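Local coordinates for protein alcohol oxidase (Myceliophthora thermophila, PDB 6F74) that binds FAD and, as a VAO-type flavoprotein oxidase, probably oxidises an organic substrate with molecular oxygen as electron acceptor, at residues Phe48-Leu52 against Leu140-Phe144; Pro62-Tyr68 against Cys106-Tyr111; Ala325-Leu331 against Phe354-Ser358; Ile501-Gly505 against Gln521-Lys526; Tyr551-Tyr556 against Thr580-Glu585. One frame throughout, in Å; residues are numbered along the deposited sequence.

How the contacts relate
Helix 42-52, the first in the chain, is tied by contact 1 to helix 135-147, which closes the first loop. Contact 2 is nested inside that loop and joins two irregular regions, 62-68 and 106-111. The other three follow in series, and none cross. Contact 3 ties the start of helix 328-346, and contact 4 ties helix 512-533, to the seven-stranded antiparallel sheet. Their nearest atoms are about 6 Å apart, and both lie on the opposite side of the chain's centre from contact 1. Contact 5 closes last. It fastens helix 551-556 to the loop at 580-585, beside the bound FAD, with nearest atoms about 8 Å from contact 4.

Contact 1 of 5, residues Phe48-Leu52 against Leu140-Phe144; sequences FDKTL and LTLNF
Helix 42-52 packs on helix 135-147 of the FAD-binding domain, and an offset stack of Phe48 on Phe144 joins them. The ring centroids are 4.1 Å apart and the planes differ by 12°. Phe144 CD2 stands over the rim of the Phe48 ring, 3.5 Å from Phe48 CG. Phe48 CD2 in turn lies over the centre of the Phe144 ring. A CH-pi contact adds to this, with Phe144 CB 4.0 Å from the centroid of the Phe48 ring. Phe48 holds CG opposite its own backbone N (chi1 176°), which sends the ring out to its partner. Leu52 CD1, one turn on, covers the other face of Phe48. At the ring edge, Phe48 CZ is 4.0 Å from Thr141 CA. Helix 135-147 is the connection of a beta-alpha-beta crossover between the parallel strands 128-131 and 152-155. The short segments of the two helices run at 154°, nearly antiparallel. Phe48, Leu52 and Thr141 all touch Val130 of strand 128-131. With an alanine at Phe48, the Phe144 ring would probably lose its stacking partner and a gap would open beside Leu52. Trp45 and His148 also meet the Phe144 ring. Exposed Thr51 brings CG2 to 3.9 Å from Leu140 CD2. Buried Leu52 sets CD2 4.0 Å from Leu140 CD1.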
# COMPACT_ATOMS: atom_id res chain seq x y z
N PHE A 48 4.56 29.18 -16.97
CA PHE A 48 3.86 28.43 -15.92
C PHE A 48 4.77 28.32 -14.67
O PHE A 48 4.30 28.48 -13.52
CB PHE A 48 3.38 27.08 -16.49
CG PHE A 48 2.72 26.16 -15.49
CD1 PHE A 48 1.76 26.62 -14.60
CD2 PHE A 48 3.07 24.80 -15.45
CE1 PHE A 48 1.17 25.75 -13.68
CE2 PHE A 48 2.47 23.93 -14.55
CZ PHE A 48 1.52 24.42 -13.64
N ASP A 49 6.06 28.08 -14.89
CA ASP A 49 7.04 28.09 -13.78
C ASP A 49 7.01 29.42 -13.02
O ASP A 49 7.01 29.42 -11.81
CB ASP A 49 8.47 27.79 -14.28
CG ASP A 49 9.49 27.60 -13.16
OD1 ASP A 49 9.20 26.94 -12.15
OD2 ASP A 49 10.62 28.12 -13.30
N LYS A 50 6.97 30.52 -13.76
CA LYS A 50 6.95 31.88 -13.20
C LYS A 50 5.68 32.27 -12.47
O LYS A 50 5.75 33.01 -11.50
CB LYS A 50 7.19 32.91 -14.29
CG LYS A 50 8.66 32.93 -14.75
CD LYS A 50 9.00 34.12 -15.65
CE LYS A 50 10.08 33.77 -16.71
NZ LYS A 50 10.63 34.97 -17.37
N THR A 51 4.53 31.83 -12.97
CA THR A 51 3.25 31.96 -12.26
C THR A 51 3.27 31.22 -10.93
O THR A 51 2.80 31.73 -9.90
CB THR A 51 2.11 31.41 -13.15
OG1 THR A 51 2.21 31.99 -14.44
CG2 THR A 51 0.75 31.73 -12.60
N LEU A 52 3.82 30.00 -10.94
CA LEU A 52 3.93 29.19 -9.72
C LEU A 52 4.86 29.83 -8.70
O LEU A 52 4.57 29.85 -7.52
CB LEU A 52 4.45 27.79 -10.02
CG LEU A 52 3.47 26.87 -10.76
CD1 LEU A 52 4.25 25.71 -11.41
CD2 LEU A 52 2.39 26.37 -9.81
N LEU A 140 -3.35 25.87 -9.63
CA LEU A 140 -2.71 26.21 -10.90
C LEU A 140 -2.29 24.96 -11.71
O LEU A 140 -2.37 24.95 -12.95
CB LEU A 140 -1.50 27.13 -10.69
CG LEU A 140 -1.75 28.56 -10.22
CD1 LEU A 140 -0.50 29.15 -9.57
CD2 LEU A 140 -2.22 29.45 -11.38
N THR A 141 -1.87 23.91 -11.00
CA THR A 141 -1.45 22.69 -11.64
C THR A 141 -2.65 21.97 -12.23
O THR A 141 -2.64 21.62 -13.40
CB THR A 141 -0.67 21.80 -10.67
OG1 THR A 141 0.39 22.56 -10.13
CG2 THR A 141 -0.11 20.52 -11.37
N LEU A 142 -3.70 21.81 -11.42
CA LEU A 142 -4.94 21.25 -11.89
C LEU A 142 -5.40 21.99 -13.14
O LEU A 142 -5.61 21.35 -14.19
CB LEU A 142 -6.02 21.32 -10.81
CG LEU A 142 -7.45 20.90 -11.20
CD1 LEU A 142 -7.51 19.46 -11.69
CD2 LEU A 142 -8.39 21.08 -10.04
N ASN A 143 -5.53 23.31 -13.04
CA ASN A 143 -6.03 24.13 -14.15
C ASN A 143 -5.18 24.01 -15.42
O ASN A 143 -5.73 23.87 -16.52
CB ASN A 143 -6.16 25.61 -13.73
CG ASN A 143 -7.31 25.88 -12.77
OD1 ASN A 143 -8.10 25.00 -12.48
ND2 ASN A 143 -7.42 27.12 -12.29
N PHE A 144 -3.87 24.08 -15.28
CA PHE A 144 -2.95 23.95 -16.42
C PHE A 144 -3.12 22.57 -17.11
O PHE A 144 -3.13 22.49 -18.32
CB PHE A 144 -1.49 24.21 -15.97
CG PHE A 144 -0.50 24.24 -17.10
CD1 PHE A 144 -0.00 23.05 -17.66
CD2 PHE A 144 -0.03 25.45 -17.60
CE1 PHE A 144 0.92 23.07 -18.67
CE2 PHE A 144 0.88 25.48 -18.63
CZ PHE A 144 1.37 24.28 -19.17

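Contact 2 of 5, residues Pro62-Tyr68 against Cys106-Tyr111; sequences PIAQSCY and CAPVDY
This is a buried loop-to-loop contact between 62-68 and 106-111, two irregular regions that each carry a disulfide cysteine. Residues 62-68 follow strand 57-59. They make a type I beta turn from Pro62 to Gln65 and then a short 3-10 segment. Residues 106-111 lead toward strand 128-131. Two tyrosine hydroxyls cross in opposite senses and clamp the loops. Tyr68 OH donates to Ala107 O at 2.6 Å, in the carbonyl plane and on a lone pair. Tyr111 OH donates to Cys67 O, also at 2.6 Å, but it meets that carbonyl at 154°, tilted 20° from its plane. Val109 CG1 lies over the centre of the Tyr111 ring. Cys106 SG is disulfide-bonded to Cys120 and reaches the turn because it lies opposite its backbone N (chi1 -179°). It touches Pro62 CB at 3.6 Å and makes an oblique sulfur-aromatic contact with the Tyr68 ring, 3.6 Å from Tyr68 CE1. Cys67, disulfide-bonded to Cys78 of helix 75-84, sets its CB 3.8 Å from Val109 CG2, and its SG lies near Val109 N. The loops are thus linked by both hydroxyls, while each disulfide fastens one of them to a further part of the chain. Ala64 CB packs beside Pro108 CA and close to Ala107 O. Water 1 bridges the backbones: it accepts from Ala64 N at 3.0 Å and donates to Cys106 O at 2.7 Å.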
# COMPACT_ATOMS: atom_id res chain seq x y z
N PRO A 62 15.01 10.69 -15.19
CA PRO A 62 15.11 9.34 -14.64
C PRO A 62 16.13 9.25 -13.52
O PRO A 62 17.21 9.80 -13.63
CB PRO A 62 15.56 8.47 -15.83
CG PRO A 62 15.18 9.22 -17.04
CD PRO A 62 15.07 10.71 -16.66
N ILE A 63 15.75 8.61 -12.42
CA ILE A 63 16.58 8.59 -11.20
C ILE A 63 18.02 8.23 -11.49
O ILE A 63 18.94 8.92 -11.05
CB ILE A 63 15.97 7.67 -10.14
CG1 ILE A 63 14.57 8.13 -9.73
CG2 ILE A 63 16.82 7.63 -8.88
CD1 ILE A 63 14.46 9.49 -9.08
N ALA A 64 18.20 7.18 -12.31
CA ALA A 64 19.54 6.69 -12.63
C ALA A 64 20.11 7.09 -13.99
O ALA A 64 20.94 6.35 -14.56
CB ALA A 64 19.52 5.17 -12.52
N GLN A 65 19.71 8.24 -14.53
CA GLN A 65 20.22 8.68 -15.87
C GLN A 65 21.73 8.91 -15.94
O GLN A 65 22.35 8.77 -17.01
CB GLN A 65 19.48 9.91 -16.40
CG GLN A 65 19.59 11.16 -15.51
CD GLN A 65 19.11 12.41 -16.19
OE1 GLN A 65 18.40 12.39 -17.19
NE2 GLN A 65 19.40 13.52 -15.57
N SER A 66 22.34 9.26 -14.81
CA SER A 66 23.79 9.43 -14.71
C SER A 66 24.61 8.16 -14.99
O SER A 66 25.81 8.26 -15.24
CB SER A 66 24.16 10.02 -13.35
OG SER A 66 23.97 9.08 -12.30
N CYS A 67 23.98 7.00 -14.93
CA CYS A 67 24.61 5.72 -15.25
C CYS A 67 24.78 5.44 -16.74
O CYS A 67 25.39 4.44 -17.10
CB CYS A 67 23.82 4.56 -14.59
SG CYS A 67 23.83 4.59 -12.78
N TYR A 68 24.21 6.28 -17.59
CA TYR A 68 24.15 6.02 -19.03
C TYR A 68 24.90 7.07 -19.85
O TYR A 68 24.99 8.24 -19.46
CB TYR A 68 22.68 5.88 -19.47
CG TYR A 68 21.95 4.75 -18.77
CD1 TYR A 68 21.45 4.92 -17.48
CD2 TYR A 68 21.80 3.50 -19.39
CE1 TYR A 68 20.78 3.90 -16.83
CE2 TYR A 68 21.11 2.46 -18.76
CZ TYR A 68 20.62 2.66 -17.48
OH TYR A 68 19.94 1.62 -16.87
N CYS A 106 14.82 2.58 -16.48
CA CYS A 106 16.14 3.17 -16.34
C CYS A 106 16.81 2.63 -15.09
O CYS A 106 16.77 3.25 -14.02
CB CYS A 106 16.02 4.71 -16.30
SG CYS A 106 17.61 5.54 -16.16
N ALA A 107 17.39 1.44 -15.22
CA ALA A 107 17.95 0.71 -14.08
C ALA A 107 19.20 1.41 -13.52
O ALA A 107 19.98 1.97 -14.29
CB ALA A 107 18.28 -0.72 -14.48
N PRO A 108 19.39 1.39 -12.19
CA PRO A 108 20.73 1.75 -11.72
C PRO A 108 21.73 0.69 -12.17
O PRO A 108 21.37 -0.48 -12.25
CB PRO A 108 20.57 1.76 -10.21
CG PRO A 108 19.50 0.77 -9.94
CD PRO A 108 18.54 0.93 -11.09
N VAL A 109 22.95 1.13 -12.51
CA VAL A 109 23.99 0.21 -12.99
C VAL A 109 25.07 0.14 -11.92
O VAL A 109 25.57 1.17 -11.48
CB VAL A 109 24.57 0.66 -14.34
CG1 VAL A 109 25.60 -0.36 -14.86
CG2 VAL A 109 23.49 0.84 -15.36
N ASP A 110 25.39 -1.08 -11.50
CA ASP A 110 26.43 -1.31 -10.50
C ASP A 110 27.72 -1.64 -11.23
O ASP A 110 28.01 -2.80 -11.53
CB ASP A 110 26.00 -2.41 -9.52
CG ASP A 110 26.95 -2.59 -8.37
OD1 ASP A 110 28.03 -1.97 -8.30
OD2 ASP A 110 26.59 -3.42 -7.52
N TYR A 111 28.48 -0.59 -11.55
CA TYR A 111 29.71 -0.74 -12.31
C TYR A 111 30.78 -1.49 -11.52
O TYR A 111 31.53 -2.29 -12.11
CB TYR A 111 30.27 0.62 -12.76
CG TYR A 111 29.52 1.21 -13.94
CD1 TYR A 111 29.77 0.76 -15.25
CD2 TYR A 111 28.56 2.20 -13.75
CE1 TYR A 111 29.08 1.30 -16.33
CE2 TYR A 111 27.87 2.75 -14.82
CZ TYR A 111 28.12 2.29 -16.10
OH TYR A 111 27.41 2.83 -17.13
O HOH W 1 15.80 5.39 -12.70

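Contact 3 of 5, residues Ala325-Leu331 against Phe354-Ser358; sequences AENKDLL and FWFRS
The guanidinium of Arg357 has Leu331 CD1 over one face, 3.7 Å from Arg357 NH1, and Glu326 O at its edge. Arg357 NH1 donates to Glu326 O at 2.6 Å, but the bond is weak because its N-H...O angle is only 122°. The second flat group, the Trp355 indole, takes Leu331 CD2 obliquely, 3.7 Å from Trp355 CZ3. The two methyls of Leu331 therefore serve different partners, and its side chain crosses both at about a right angle. The bend at chi2 (-138°) sets Arg357 CD 3.1 Å from Ala325 O, and the bend at chi3 turns the guanidinium toward Glu326. The stronger polar partners of Arg357 lie beyond: NH2 makes a salt bridge to Glu456, and NE donates to Gly460 O. A straighter bond returns from the other segment. Asn327 ND2 donates to Arg357 O at 3.0 Å, with an N-H...O angle of 144° and close to the planes of both groups. Asn327 holds the N-cap position, yet its side chain makes no capping bond and turns to the strand end instead. Leu330 CD2 packs near Phe356 O at 3.8 Å. The contact fastens the start of helix 328-346 to the end of strand 349-356, the next strand in the chain. That strand lies inside the seven-stranded antiparallel sheet, between strands 370-378 and 467-472. Helix 448-458 packs alongside, touching Leu331 and Trp355.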
# COMPACT_ATOMS: atom_id res chain seq x y z
N ALA A 325 13.55 -30.10 -0.60
CA ALA A 325 12.91 -29.24 -1.60
C ALA A 325 11.39 -29.24 -1.43
O ALA A 325 10.76 -28.20 -1.54
CB ALA A 325 13.28 -29.73 -3.00
N GLU A 326 10.80 -30.40 -1.15
CA GLU A 326 9.35 -30.50 -0.90
C GLU A 326 8.93 -29.80 0.43
O GLU A 326 7.86 -29.18 0.48
CB GLU A 326 8.94 -31.96 -0.86
CG GLU A 326 7.43 -32.18 -0.74
CD GLU A 326 7.01 -33.62 -0.83
OE1 GLU A 326 7.75 -34.44 -1.48
OE2 GLU A 326 5.88 -33.93 -0.38
N ASN A 327 9.75 -29.91 1.48
CA ASN A 327 9.46 -29.36 2.81
C ASN A 327 8.04 -29.69 3.29
O ASN A 327 7.32 -28.84 3.80
CB ASN A 327 9.73 -27.84 2.87
CG ASN A 327 11.02 -27.50 3.62
OD1 ASN A 327 11.51 -28.26 4.41
ND2 ASN A 327 11.53 -26.32 3.39
N LYS A 328 7.69 -30.96 3.14
CA LYS A 328 6.34 -31.43 3.44
C LYS A 328 5.92 -31.06 4.89
O LYS A 328 4.85 -30.48 5.06
CB LYS A 328 6.22 -32.91 3.18
CG LYS A 328 4.80 -33.41 3.26
CD LYS A 328 4.71 -34.92 3.15
CE LYS A 328 3.32 -35.41 3.55
NZ LYS A 328 2.91 -34.94 4.93
N ASP A 329 6.77 -31.35 5.88
CA ASP A 329 6.39 -31.12 7.29
C ASP A 329 6.23 -29.64 7.66
O ASP A 329 5.31 -29.28 8.37
CB ASP A 329 7.42 -31.73 8.25
CG ASP A 329 7.55 -33.23 8.12
OD1 ASP A 329 6.56 -33.96 7.96
OD2 ASP A 329 8.69 -33.68 8.19
N LEU A 330 7.14 -28.81 7.16
CA LEU A 330 7.04 -27.36 7.33
C LEU A 330 5.74 -26.81 6.81
O LEU A 330 5.08 -25.99 7.45
CB LEU A 330 8.20 -26.62 6.63
CG LEU A 330 8.09 -25.08 6.69
CD1 LEU A 330 8.11 -24.61 8.15
CD2 LEU A 330 9.17 -24.41 5.88
N LEU A 331 5.38 -27.23 5.62
CA LEU A 331 4.17 -26.74 4.97
C LEU A 331 2.92 -27.32 5.61
O LEU A 331 1.91 -26.64 5.66
CB LEU A 331 4.19 -26.99 3.45
CG LEU A 331 5.26 -26.29 2.59
CD1 LEU A 331 4.94 -26.35 1.10
CD2 LEU A 331 5.49 -24.83 2.96
N PHE A 354 5.57 -14.42 8.02
CA PHE A 354 6.39 -14.47 6.82
C PHE A 354 6.91 -15.88 6.68
O PHE A 354 7.35 -16.44 7.66
CB PHE A 354 7.61 -13.53 6.97
CG PHE A 354 7.25 -12.08 7.13
CD1 PHE A 354 6.92 -11.57 8.39
CD2 PHE A 354 7.22 -11.23 6.04
CE1 PHE A 354 6.57 -10.22 8.55
CE2 PHE A 354 6.88 -9.88 6.20
CZ PHE A 354 6.56 -9.38 7.46
N TRP A 355 6.92 -16.43 5.48
CA TRP A 355 7.40 -17.79 5.31
C TRP A 355 7.86 -18.08 3.90
O TRP A 355 7.46 -17.40 2.93
CB TRP A 355 6.34 -18.81 5.77
CG TRP A 355 5.03 -18.88 4.97
CD1 TRP A 355 3.90 -18.19 5.21
CD2 TRP A 355 4.74 -19.74 3.85
NE1 TRP A 355 2.92 -18.52 4.29
CE2 TRP A 355 3.41 -19.49 3.46
CE3 TRP A 355 5.49 -20.69 3.14
CZ2 TRP A 355 2.82 -20.13 2.37
CZ3 TRP A 355 4.89 -21.33 2.06
CH2 TRP A 355 3.57 -21.05 1.69
N PHE A 356 8.69 -19.10 3.80
CA PHE A 356 9.38 -19.47 2.58
C PHE A 356 9.49 -20.97 2.55
O PHE A 356 9.96 -21.58 3.52
CB PHE A 356 10.81 -18.89 2.52
CG PHE A 356 10.86 -17.42 2.30
CD1 PHE A 356 10.83 -16.91 1.02
CD2 PHE A 356 10.91 -16.54 3.39
CE1 PHE A 356 10.83 -15.53 0.81
CE2 PHE A 356 10.91 -15.17 3.18
CZ PHE A 356 10.88 -14.67 1.89
N ARG A 357 9.10 -21.55 1.44
CA ARG A 357 9.41 -22.96 1.17
C ARG A 357 10.89 -23.18 0.95
O ARG A 357 11.46 -24.17 1.36
CB ARG A 357 8.69 -23.45 -0.07
CG ARG A 357 8.66 -24.98 -0.07
CD ARG A 357 8.94 -25.66 -1.40
NE ARG A 357 7.75 -25.71 -2.22
CZ ARG A 357 6.89 -26.72 -2.27
NH1 ARG A 357 7.05 -27.84 -1.59
NH2 ARG A 357 5.83 -26.56 -3.08
N SER A 358 11.51 -22.23 0.27
CA SER A 358 12.96 -22.23 0.08
C SER A 358 13.40 -20.79 -0.01
O SER A 358 12.66 -19.96 -0.54
CB SER A 358 13.31 -22.94 -1.23
OG SER A 358 12.87 -22.13 -2.31

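Contact 4 of 5, residues Ile501-Gly505 against Gln521-Lys526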
# COMPACT_ATOMS: atom_id res chain seq x y z
N ILE A 501 -0.85 -12.77 1.20
CA ILE A 501 -0.17 -12.18 0.06
C ILE A 501 0.91 -13.15 -0.40
O ILE A 501 1.67 -13.68 0.40
CB ILE A 501 0.46 -10.84 0.44
CG1 ILE A 501 -0.65 -9.89 0.86
CG2 ILE A 501 1.27 -10.26 -0.71
CD1 ILE A 501 -0.21 -8.50 1.25
N SER A 502 0.95 -13.41 -1.70
CA SER A 502 1.97 -14.28 -2.31
C SER A 502 2.53 -13.56 -3.52
O SER A 502 1.79 -12.97 -4.28
CB SER A 502 1.37 -15.62 -2.69
OG SER A 502 2.35 -16.53 -3.17
N GLY A 503 3.84 -13.60 -3.71
CA GLY A 503 4.44 -12.85 -4.84
C GLY A 503 5.79 -13.41 -5.27
O GLY A 503 6.33 -14.30 -4.60
N GLN A 504 6.31 -12.89 -6.38
CA GLN A 504 7.67 -13.21 -6.86
C GLN A 504 8.28 -11.95 -7.44
O GLN A 504 7.58 -11.06 -7.88
CB GLN A 504 7.66 -14.26 -7.99
CG GLN A 504 6.70 -15.38 -7.77
CD GLN A 504 6.77 -16.46 -8.85
OE1 GLN A 504 5.87 -17.29 -8.95
NE2 GLN A 504 7.83 -16.45 -9.67
N GLY A 505 9.61 -11.93 -7.48
CA GLY A 505 10.37 -10.86 -8.11
C GLY A 505 10.75 -11.15 -9.55
O GLY A 505 10.65 -12.29 -10.02
N GLN A 521 2.47 -16.54 -13.34
CA GLN A 521 2.56 -17.35 -12.13
C GLN A 521 1.82 -16.69 -10.97
O GLN A 521 1.07 -17.34 -10.28
CB GLN A 521 4.02 -17.61 -11.73
CG GLN A 521 4.82 -18.51 -12.71
CD GLN A 521 4.20 -19.87 -12.93
OE1 GLN A 521 4.03 -20.63 -11.99
NE2 GLN A 521 3.84 -20.17 -14.17
N VAL A 522 2.03 -15.38 -10.77
CA VAL A 522 1.40 -14.67 -9.67
C VAL A 522 -0.11 -14.61 -9.83
O VAL A 522 -0.85 -14.94 -8.89
CB VAL A 522 1.98 -13.27 -9.49
CG1 VAL A 522 1.25 -12.48 -8.40
CG2 VAL A 522 3.46 -13.39 -9.09
N THR A 523 -0.59 -14.23 -11.01
CA THR A 523 -2.02 -14.07 -11.24
C THR A 523 -2.77 -15.39 -11.38
O THR A 523 -3.78 -15.61 -10.69
CB THR A 523 -2.31 -13.18 -12.50
OG1 THR A 523 -1.76 -11.86 -12.32
CG2 THR A 523 -3.84 -13.08 -12.75
N HIS A 524 -2.29 -16.28 -12.26
CA HIS A 524 -3.04 -17.47 -12.67
C HIS A 524 -2.64 -18.79 -12.03
O HIS A 524 -3.35 -19.77 -12.23
CB HIS A 524 -2.99 -17.63 -14.21
CG HIS A 524 -3.60 -16.48 -14.95
ND1 HIS A 524 -4.96 -16.23 -14.92
CD2 HIS A 524 -3.05 -15.51 -15.70
CE1 HIS A 524 -5.22 -15.16 -15.65
NE2 HIS A 524 -4.08 -14.70 -16.13
N VAL A 525 -1.52 -18.83 -11.31
CA VAL A 525 -1.15 -19.99 -10.47
C VAL A 525 -1.34 -19.62 -8.98
O VAL A 525 -2.18 -20.22 -8.29
CB VAL A 525 0.28 -20.49 -10.78
CG1 VAL A 525 0.65 -21.67 -9.89
CG2 VAL A 525 0.37 -20.93 -12.25
N LYS A 526 -0.62 -18.61 -8.50
CA LYS A 526 -0.72 -18.22 -7.08
C LYS A 526 -2.11 -17.65 -6.76
O LYS A 526 -2.83 -18.21 -5.94
CB LYS A 526 0.40 -17.24 -6.71
CG LYS A 526 1.73 -17.91 -6.42
CD LYS A 526 2.91 -16.95 -6.41
CE LYS A 526 4.12 -17.56 -5.72
NZ LYS A 526 4.80 -18.60 -6.53
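Lys526 and Gln504 make the one hydrogen bond of this strand-helix contact. Lys526 NZ donates to Gln504 OE1 at 3.0 Å. The nitrogen stands above the carbonyl plane, 38° out of it, and not on a lone pair. The glutamine chain is extended beyond CG, and a bend at chi4 (73°) turns the amine toward it. NZ also hydrogen-bonds Ser466 OG, while Gln504 NE2 has a weak hydrogen bond to Glu464. Close approaches without a bond come next. Ser502 OG lies alongside the lysine methylenes, 3.3 Å from Lys526 CE, and is itself hydrogen-bonded to Asn468. Gln504 OE1 also sits 3.4 Å from Gln521 CB. The apolar share is small: Val522 CG2 meets Gln504 CG at 4.0 Å. Within the helix, Gln521 O accepts from both Val525 N and Lys526 N at a wider pi-type turn. A leucine in place of Lys526 would probably leave Gln504 OE1 without the Lys526 donor and its amide freer to turn. The contact joins strand 498-503 of the seven-stranded sheet to helix 512-533. The buried amine is gripped by neutral oxygens of Gln504 and Ser466, and its charge is likely to polarise the Gln504 carbonyl.

Contact 5 of 5, residues Tyr551-Tyr556 against Thr580-Glu585; sequences YIDAFY and TCVGAE
Tyr556 OH is gripped by a carbonyl and a water. It donates to Thr580 O at 2.7 Å and accepts from water 2 at 2.8 Å. The same water donates to Thr580 OG1 at 3.0 Å, so it links the tyrosine to the threonine side chain as well. The hydroxyl meets the carbonyl at 130° and is tilted 29° from its plane. The Tyr556 ring is sandwiched: Phe555 CB covers the centre of one face, and Val582 CG2 covers the other in a CH-pi contact, 3.7 Å from the ring centroid. Thr580 O also faces Tyr551 CE1 at 3.3 Å, while Thr580 CG2 lies over one face of the Tyr551 ring. Tyr551 has CG between its backbone N and carbonyl carbon (chi1 80°), which lays the ring against Thr580. Thr580 OG1 sits in the plane of the Phe555 ring, at its edge, 3.8 Å from Phe555 CE2. One threonine thus meets three aromatic side chains of the helix. Further out, Ile552 CD1 touches Glu585 CD, with the carboxylate OE2 held by Tyr560. Residues Cys581 to Ala584 form a type II beta turn, with Gly583 at its third position. Cys581 is disulfide-bonded to Cys578, and its side chain is about 5 Å from the bound FAD. Thr580 is about 4 Å, side chain to side chain, from Arg164 of the FAD site. Helix 551-556 thus backs a loop that borders the flavin pocket. Helix 560-570, next in the chain, packs against Val582, and strand 587-588 follows the loop.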
# COMPACT_ATOMS: atom_id res chain seq x y z
N TYR A 551 -9.87 -7.90 -11.37
CA TYR A 551 -9.45 -6.95 -10.33
C TYR A 551 -10.57 -6.10 -9.78
O TYR A 551 -10.51 -5.74 -8.64
CB TYR A 551 -8.31 -6.02 -10.77
CG TYR A 551 -8.74 -4.84 -11.62
CD1 TYR A 551 -9.22 -3.64 -11.04
CD2 TYR A 551 -8.69 -4.92 -13.00
CE1 TYR A 551 -9.64 -2.57 -11.84
CE2 TYR A 551 -9.09 -3.85 -13.81
CZ TYR A 551 -9.58 -2.69 -13.23
OH TYR A 551 -10.01 -1.67 -14.03
N ILE A 552 -11.57 -5.76 -10.59
CA ILE A 552 -12.67 -4.89 -10.12
C ILE A 552 -13.36 -5.56 -8.93
O ILE A 552 -13.57 -4.96 -7.85
CB ILE A 552 -13.68 -4.57 -11.27
CG1 ILE A 552 -13.08 -3.53 -12.20
CG2 ILE A 552 -15.04 -4.11 -10.72
CD1 ILE A 552 -13.85 -3.18 -13.48
N ASP A 553 -13.71 -6.81 -9.15
CA ASP A 553 -14.31 -7.68 -8.13
C ASP A 553 -13.44 -7.82 -6.90
O ASP A 553 -13.87 -7.61 -5.75
CB ASP A 553 -14.54 -9.07 -8.73
CG ASP A 553 -15.86 -9.63 -8.40
OD1 ASP A 553 -16.14 -9.89 -7.22
OD2 ASP A 553 -16.63 -9.83 -9.36
N ALA A 554 -12.18 -8.17 -7.14
CA ALA A 554 -11.18 -8.36 -6.09
C ALA A 554 -11.03 -7.10 -5.23
O ALA A 554 -11.14 -7.16 -4.02
CB ALA A 554 -9.85 -8.74 -6.70
N PHE A 555 -10.84 -5.98 -5.89
CA PHE A 555 -10.45 -4.75 -5.23
C PHE A 555 -11.62 -4.06 -4.51
O PHE A 555 -11.48 -3.60 -3.39
CB PHE A 555 -9.82 -3.79 -6.27
CG PHE A 555 -8.39 -4.12 -6.65
CD1 PHE A 555 -7.79 -5.37 -6.39
CD2 PHE A 555 -7.61 -3.15 -7.30
CE1 PHE A 555 -6.47 -5.63 -6.78
CE2 PHE A 555 -6.30 -3.40 -7.67
CZ PHE A 555 -5.73 -4.65 -7.41
N TYR A 556 -12.77 -4.01 -5.17
CA TYR A 556 -13.93 -3.21 -4.76
C TYR A 556 -15.16 -4.02 -4.34
O TYR A 556 -15.96 -3.55 -3.52
CB TYR A 556 -14.29 -2.23 -5.89
CG TYR A 556 -13.08 -1.45 -6.36
CD1 TYR A 556 -12.45 -0.55 -5.52
CD2 TYR A 556 -12.54 -1.66 -7.62
CE1 TYR A 556 -11.32 0.15 -5.95
CE2 TYR A 556 -11.41 -0.97 -8.04
CZ TYR A 556 -10.81 -0.06 -7.18
OH TYR A 556 -9.69 0.64 -7.59
N THR A 580 -6.24 0.79 -12.65
CA THR A 580 -7.08 -0.03 -11.75
C THR A 580 -8.03 0.77 -10.85
O THR A 580 -8.84 0.15 -10.15
CB THR A 580 -6.29 -1.00 -10.79
OG1 THR A 580 -5.68 -0.28 -9.71
CG2 THR A 580 -5.28 -1.86 -11.52
N CYS A 581 -7.95 2.10 -10.84
CA CYS A 581 -8.81 2.91 -10.00
C CYS A 581 -10.23 2.80 -10.53
O CYS A 581 -10.46 2.33 -11.66
CB CYS A 581 -8.33 4.37 -9.92
SG CYS A 581 -6.67 4.52 -9.24
N VAL A 582 -11.19 3.17 -9.68
CA VAL A 582 -12.59 3.02 -10.05
C VAL A 582 -12.83 3.84 -11.33
O VAL A 582 -12.42 5.03 -11.41
CB VAL A 582 -13.50 3.49 -8.90
CG1 VAL A 582 -14.93 3.67 -9.37
CG2 VAL A 582 -13.43 2.48 -7.75
N GLY A 583 -13.46 3.20 -12.32
CA GLY A 583 -13.74 3.86 -13.60
C GLY A 583 -12.67 3.78 -14.66
O GLY A 583 -12.91 4.22 -15.77
N ALA A 584 -11.52 3.18 -14.34
CA ALA A 584 -10.37 3.15 -15.24
C ALA A 584 -10.61 2.36 -16.51
O ALA A 584 -9.96 2.60 -17.52
CB ALA A 584 -9.14 2.62 -14.51
N GLU A 585 -11.56 1.43 -16.46
CA GLU A 585 -11.96 0.65 -17.63
C GLU A 585 -12.60 1.45 -18.76
O GLU A 585 -12.77 0.92 -19.87
CB GLU A 585 -12.92 -0.48 -17.21
CG GLU A 585 -14.31 -0.04 -16.72
CD GLU A 585 -14.40 0.26 -15.24
OE1 GLU A 585 -13.35 0.56 -14.55
OE2 GLU A 585 -15.55 0.18 -14.76
O HOH W 2 -6.92 1.01 -7.36